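Local coordinates for cytochrome C3, A dimeric class III c-type cytochrome (Desulfovibrio gigas, PDB 1GYO), which probably carries electrons through covalently bound c-type hemes, four in each subunit of a disulfide-linked dimer, at residues Lys6-Ala11 with Lys23-His28. Sequence-based numbering, arbitrary orientation.
Sequences KVVITA and KVEMSH. With HEC (heme c), chain C.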
ATOM      1  N   LYS A   6      -7.672  12.259   0.841  1.00 13.63           N
ATOM      2  CA  LYS A   6      -9.123  12.223   0.570  1.00 13.95           C
ATOM      3  C   LYS A   6      -9.303  12.207  -0.941  1.00 13.96           C
ATOM      4  O   LYS A   6      -8.601  12.961  -1.622  1.00 15.06           O
ATOM      5  CB  LYS A   6      -9.866  13.379   1.233  0.62 17.05           C
ATOM      6  CG  LYS A   6     -11.368  13.341   1.048  0.62 20.06           C
ATOM      7  CD  LYS A   6     -12.038  14.688   1.338  0.62 28.76           C
ATOM      8  CE  LYS A   6     -11.954  15.022   2.810  0.62 40.66           C
ATOM      9  NZ  LYS A   6     -13.056  15.919   3.279  0.62 37.34           N
ATOM     10  N   VAL A   7     -10.207  11.376  -1.411  1.00 16.37           N
ATOM     11  CA  VAL A   7     -10.553  11.233  -2.805  1.00 17.92           C
ATOM     12  C   VAL A   7     -12.039  11.603  -2.952  1.00 17.12           C
ATOM     13  O   VAL A   7     -12.835  11.349  -2.062  1.00 17.70           O
ATOM     14  CB  VAL A   7     -10.284   9.840  -3.429  1.00 18.86           C
ATOM     15  CG1 VAL A   7      -8.784   9.489  -3.401  1.00 21.24           C
ATOM     16  CG2 VAL A   7     -11.038   8.739  -2.736  1.00 20.05           C
ATOM     17  N   VAL A   8     -12.382  12.188  -4.077  1.00 18.40           N
ATOM     18  CA  VAL A   8     -13.795  12.381  -4.412  1.00 17.97           C
ATOM     19  C   VAL A   8     -14.107  11.454  -5.566  1.00 16.04           C
ATOM     20  O   VAL A   8     -13.466  11.458  -6.628  1.00 19.21           O
ATOM     21  CB  VAL A   8     -14.096  13.828  -4.833  1.00 29.37           C
ATOM     22  CG1 VAL A   8     -15.575  13.926  -5.183  1.00 38.26           C
ATOM     23  CG2 VAL A   8     -13.657  14.781  -3.709  1.00 32.21           C
ATOM     24  N   ILE A   9     -15.031  10.560  -5.318  1.00 13.98           N
ATOM     25  CA  ILE A   9     -15.437   9.523  -6.198  1.00 13.61           C
ATOM     26  C   ILE A   9     -16.714  10.009  -6.921  1.00 13.66           C
ATOM     27  O   ILE A   9     -17.636  10.454  -6.256  1.00 14.89           O
ATOM     28  CB  ILE A   9     -15.683   8.206  -5.461  1.00 13.02           C
ATOM     29  CG1 ILE A   9     -14.553   7.824  -4.524  1.00 13.29           C
ATOM     30  CG2 ILE A   9     -15.951   7.078  -6.495  1.00 13.58           C
ATOM     31  CD1 ILE A   9     -14.914   6.670  -3.578  1.00 13.48           C
ATOM     32  N   THR A  10     -16.708   9.896  -8.231  1.00 15.99           N
ATOM     33  CA  THR A  10     -17.925  10.305  -8.973  1.00 17.05           C
ATOM     34  C   THR A  10     -18.155   9.365 -10.157  1.00 14.94           C
ATOM     35  O   THR A  10     -17.572   8.275 -10.198  1.00 15.83           O
ATOM     36  CB  THR A  10     -17.875  11.779  -9.291  1.00 19.40           C
ATOM     37  OG1 THR A  10     -19.148  12.249  -9.827  1.00 20.89           O
ATOM     38  CG2 THR A  10     -16.773  12.009 -10.305  1.00 23.27           C
ATOM     39  N   ALA A  11     -18.993   9.763 -11.072  1.00 15.11           N
ATOM     40  CA  ALA A  11     -19.302   8.966 -12.235  1.00 15.19           C
ATOM     41  C   ALA A  11     -18.042   8.755 -13.063  1.00 16.30           C
ATOM     42  O   ALA A  11     -17.063   9.506 -12.976  1.00 18.49           O
ATOM     43  CB  ALA A  11     -20.399   9.641 -13.060  1.00 17.16           C
ATOM     44  N   LYS A  23     -21.621  12.240  -5.957  1.00 15.55           N
ATOM     45  CA  LYS A  23     -20.247  12.354  -5.472  1.00 17.42           C
ATOM     46  C   LYS A  23     -20.135  11.785  -4.068  1.00 16.00           C
ATOM     47  O   LYS A  23     -21.008  12.031  -3.224  1.00 17.22           O
ATOM     48  CB  LYS A  23     -19.720  13.804  -5.426  1.00 26.54           C
ATOM     49  CG  LYS A  23     -19.419  14.416  -6.770  1.00 32.42           C
ATOM     50  CD  LYS A  23     -18.879  15.806  -6.743  1.00 46.03           C
ATOM     51  CE  LYS A  23     -18.474  16.424  -5.437  1.00 58.63           C
ATOM     52  NZ  LYS A  23     -18.033  17.871  -5.629  1.00 95.81           N
ATOM     53  N   VAL A  24     -19.068  11.071  -3.792  1.00 14.43           N
ATOM     54  CA  VAL A  24     -18.818  10.529  -2.452  1.00 13.49           C
ATOM     55  C   VAL A  24     -17.341  10.726  -2.108  1.00 14.16           C
ATOM     56  O   VAL A  24     -16.480  10.421  -2.935  1.00 15.87           O
ATOM     57  CB  VAL A  24     -19.129   9.016  -2.378  1.00 12.19           C
ATOM     58  CG1 VAL A  24     -18.650   8.398  -1.090  1.00 13.73           C
ATOM     59  CG2 VAL A  24     -20.631   8.787  -2.638  1.00 13.99           C
ATOM     60  N   GLU A  25     -17.058  11.204  -0.926  1.00 14.77           N
ATOM     61  CA  GLU A  25     -15.687  11.350  -0.472  1.00 17.14           C
ATOM     62  C   GLU A  25     -15.285  10.100   0.259  1.00 16.96           C
ATOM     63  O   GLU A  25     -16.069   9.471   0.981  1.00 20.75           O
ATOM     64  CB  GLU A  25     -15.575  12.548   0.473  1.00 22.00           C
ATOM     65  CG  GLU A  25     -16.006  13.837  -0.135  1.00 30.01           C
ATOM     66  CD  GLU A  25     -15.719  15.031   0.802  1.00 33.09           C
ATOM     67  OE1 GLU A  25     -15.880  16.132   0.240  1.00 49.78           O
ATOM     68  OE2 GLU A  25     -15.388  14.918   1.998  1.00 47.00           O
ATOM     69  N   MET A  26     -14.017   9.720   0.097  1.00 15.13           N
ATOM     70  CA  MET A  26     -13.465   8.641   0.881  1.00 14.75           C
ATOM     71  C   MET A  26     -12.094   9.043   1.382  1.00 13.93           C
ATOM     72  O   MET A  26     -11.285   9.626   0.661  1.00 15.68           O
ATOM     73  CB  MET A  26     -13.275   7.376   0.051  1.00 15.16           C
ATOM     74  CG  MET A  26     -12.988   6.125   0.852  1.00 16.77           C
ATOM     75  SD  MET A  26     -11.941   4.934   0.005  1.00 17.21           S
ATOM     76  CE  MET A  26     -10.419   5.758   0.193  1.00 18.33           C
ATOM     77  N   SER A  27     -11.863   8.737   2.658  1.00 14.11           N
ATOM     78  CA  SER A  27     -10.575   9.060   3.277  1.00 13.97           C
ATOM     79  C   SER A  27      -9.683   7.855   3.321  1.00 12.53           C
ATOM     80  O   SER A  27      -9.986   6.845   3.965  1.00 14.11           O
ATOM     81  CB  SER A  27     -10.836   9.554   4.694  1.00 16.50           C
ATOM     82  OG  SER A  27      -9.544   9.667   5.345  1.00 16.67           O
ATOM     83  N   HIS A  28      -8.527   7.931   2.650  1.00 12.86           N
ATOM     84  CA  HIS A  28      -7.519   6.871   2.853  1.00 12.72           C
ATOM     85  C   HIS A  28      -7.011   6.883   4.286  1.00 13.72           C
ATOM     86  O   HIS A  28      -6.698   5.843   4.835  1.00 14.57           O
ATOM     87  CB  HIS A  28      -6.336   6.995   1.899  1.00 12.33           C
ATOM     88  CG  HIS A  28      -6.538   6.421   0.520  1.00 11.57           C
ATOM     89  ND1 HIS A  28      -6.775   7.209  -0.571  1.00 12.69           N
ATOM     90  CD2 HIS A  28      -6.509   5.160   0.041  1.00 11.87           C
ATOM     91  CE1 HIS A  28      -6.860   6.403  -1.668  1.00 11.83           C
ATOM     92  NE2 HIS A  28      -6.707   5.162  -1.316  1.00 11.29           N
TER
HETATM   93 FE   HEC C 111      -6.759   3.598  -2.587  1.00 10.97          FE
HETATM   94  CHA HEC C 111      -7.568   5.856  -4.996  1.00 12.56           C
HETATM   95  CHB HEC C 111      -3.486   3.874  -3.431  1.00 13.20           C
HETATM   96  CHC HEC C 111      -5.924   1.753   0.100  1.00 12.31           C
HETATM   97  CHD HEC C 111      -9.998   2.915  -2.109  1.00 11.32           C
HETATM   98  NA  HEC C 111      -5.733   4.681  -3.918  1.00 12.26           N
HETATM   99  C1A HEC C 111      -6.224   5.590  -4.832  1.00 12.84           C
HETATM  100  C2A HEC C 111      -5.160   6.164  -5.624  1.00 14.20           C
HETATM  101  C3A HEC C 111      -4.010   5.577  -5.198  1.00 13.91           C
HETATM  102  C4A HEC C 111      -4.366   4.662  -4.142  1.00 12.97           C
HETATM  103  CMA HEC C 111      -2.606   5.800  -5.694  1.00 15.57           C
HETATM  104  CAA HEC C 111      -5.324   7.207  -6.670  1.00 16.22           C
HETATM  105  CBA HEC C 111      -5.765   6.721  -8.028  1.00 18.93           C
HETATM  106  CGA HEC C 111      -6.122   7.842  -8.996  1.00 20.81           C
HETATM  107  O1A HEC C 111      -6.683   8.870  -8.559  1.00 33.87           O
HETATM  108  O2A HEC C 111      -5.851   7.716 -10.183  1.00 26.15           O
HETATM  109  NB  HEC C 111      -5.042   2.915  -1.828  1.00 12.41           N
HETATM  110  C1B HEC C 111      -3.769   3.087  -2.331  1.00 13.22           C
HETATM  111  C2B HEC C 111      -2.799   2.380  -1.522  1.00 13.80           C
HETATM  112  C3B HEC C 111      -3.481   1.801  -0.488  1.00 13.06           C
HETATM  113  C4B HEC C 111      -4.873   2.139  -0.695  1.00 12.54           C
HETATM  114  CMB HEC C 111      -1.329   2.328  -1.807  1.00 15.99           C
HETATM  115  CAB HEC C 111      -2.952   0.996   0.660  1.00 14.74           C
HETATM  116  CBB HEC C 111      -1.942   1.706   1.550  1.00 16.43           C
HETATM  117  NC  HEC C 111      -7.770   2.583  -1.233  1.00 11.38           N
HETATM  118  C1C HEC C 111      -7.265   1.890  -0.153  1.00 11.61           C
HETATM  119  C2C HEC C 111      -8.331   1.294   0.627  1.00 12.09           C
HETATM  120  C3C HEC C 111      -9.477   1.602  -0.019  1.00 11.43           C
HETATM  121  C4C HEC C 111      -9.129   2.371  -1.180  1.00 11.30           C
HETATM  122  CMC HEC C 111      -8.095   0.457   1.850  1.00 13.42           C
HETATM  123  CAC HEC C 111     -10.888   1.163   0.303  1.00 12.42           C
HETATM  124  CBC HEC C 111     -11.307   1.510   1.740  1.00 13.13           C
HETATM  125  ND  HEC C 111      -8.439   4.278  -3.383  1.00 11.59           N
HETATM  126  C1D HEC C 111      -9.723   3.810  -3.102  1.00 11.36           C
HETATM  127  C2D HEC C 111     -10.684   4.450  -3.959  1.00 12.46           C
HETATM  128  C3D HEC C 111     -10.011   5.379  -4.686  1.00 12.61           C
HETATM  129  C4D HEC C 111      -8.619   5.219  -4.375  1.00 12.09           C
HETATM  130  CMD HEC C 111     -12.175   4.148  -3.984  1.00 12.44           C
HETATM  131  CAD HEC C 111     -10.616   6.347  -5.669  1.00 14.35           C
HETATM  132  CBD HEC C 111     -10.710   5.717  -7.052  1.00 18.03           C
HETATM  133  CGD HEC C 111     -11.804   6.202  -7.942  1.00 22.38           C
HETATM  134  O1D HEC C 111     -12.209   5.404  -8.827  1.00 27.01           O
HETATM  135  O2D HEC C 111     -12.295   7.324  -7.818  1.00 22.48           O
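V7 and I9 form the hydrogen-bonded pairs of a two-stranded antiparallel ladder with M26 and V24, in which strands 6-9 and 24-27 run at 154° to each other and V7 N lies 2.9 Å from M26 O. On the solvent side K6, modelled in two conformers, reaches diagonally across to E25: in the one described, CG stands anti to the backbone N (chi1 -177°), the chain then bends at chi3, and NZ meets E25 OE2 at 2.8 Å from above the carboxylate plane, a salt bridge.

This small hairpin-like sheet belongs to the tetraheme cytochrome c3 fold, and the face carrying V7, I9, V24 and M26 lines heme pockets. V7 CG2 touches M26 CB at 3.8 Å, while I9 CD1 reaches the heme methyl CMD. Flexible M26 folds at chi2 and chi3, bringing SD to 3.5 Å from heme CHD and CE over the centre of one face of the H28 ring. H28 NE2 binds the iron at 2.0 Å, with H40 as the other axial ligand; H28 ND1 donates to P4 O, which helps fix the ring's rotation. V24, beta-branched and compact, packs against C103 and H104 beside another heme.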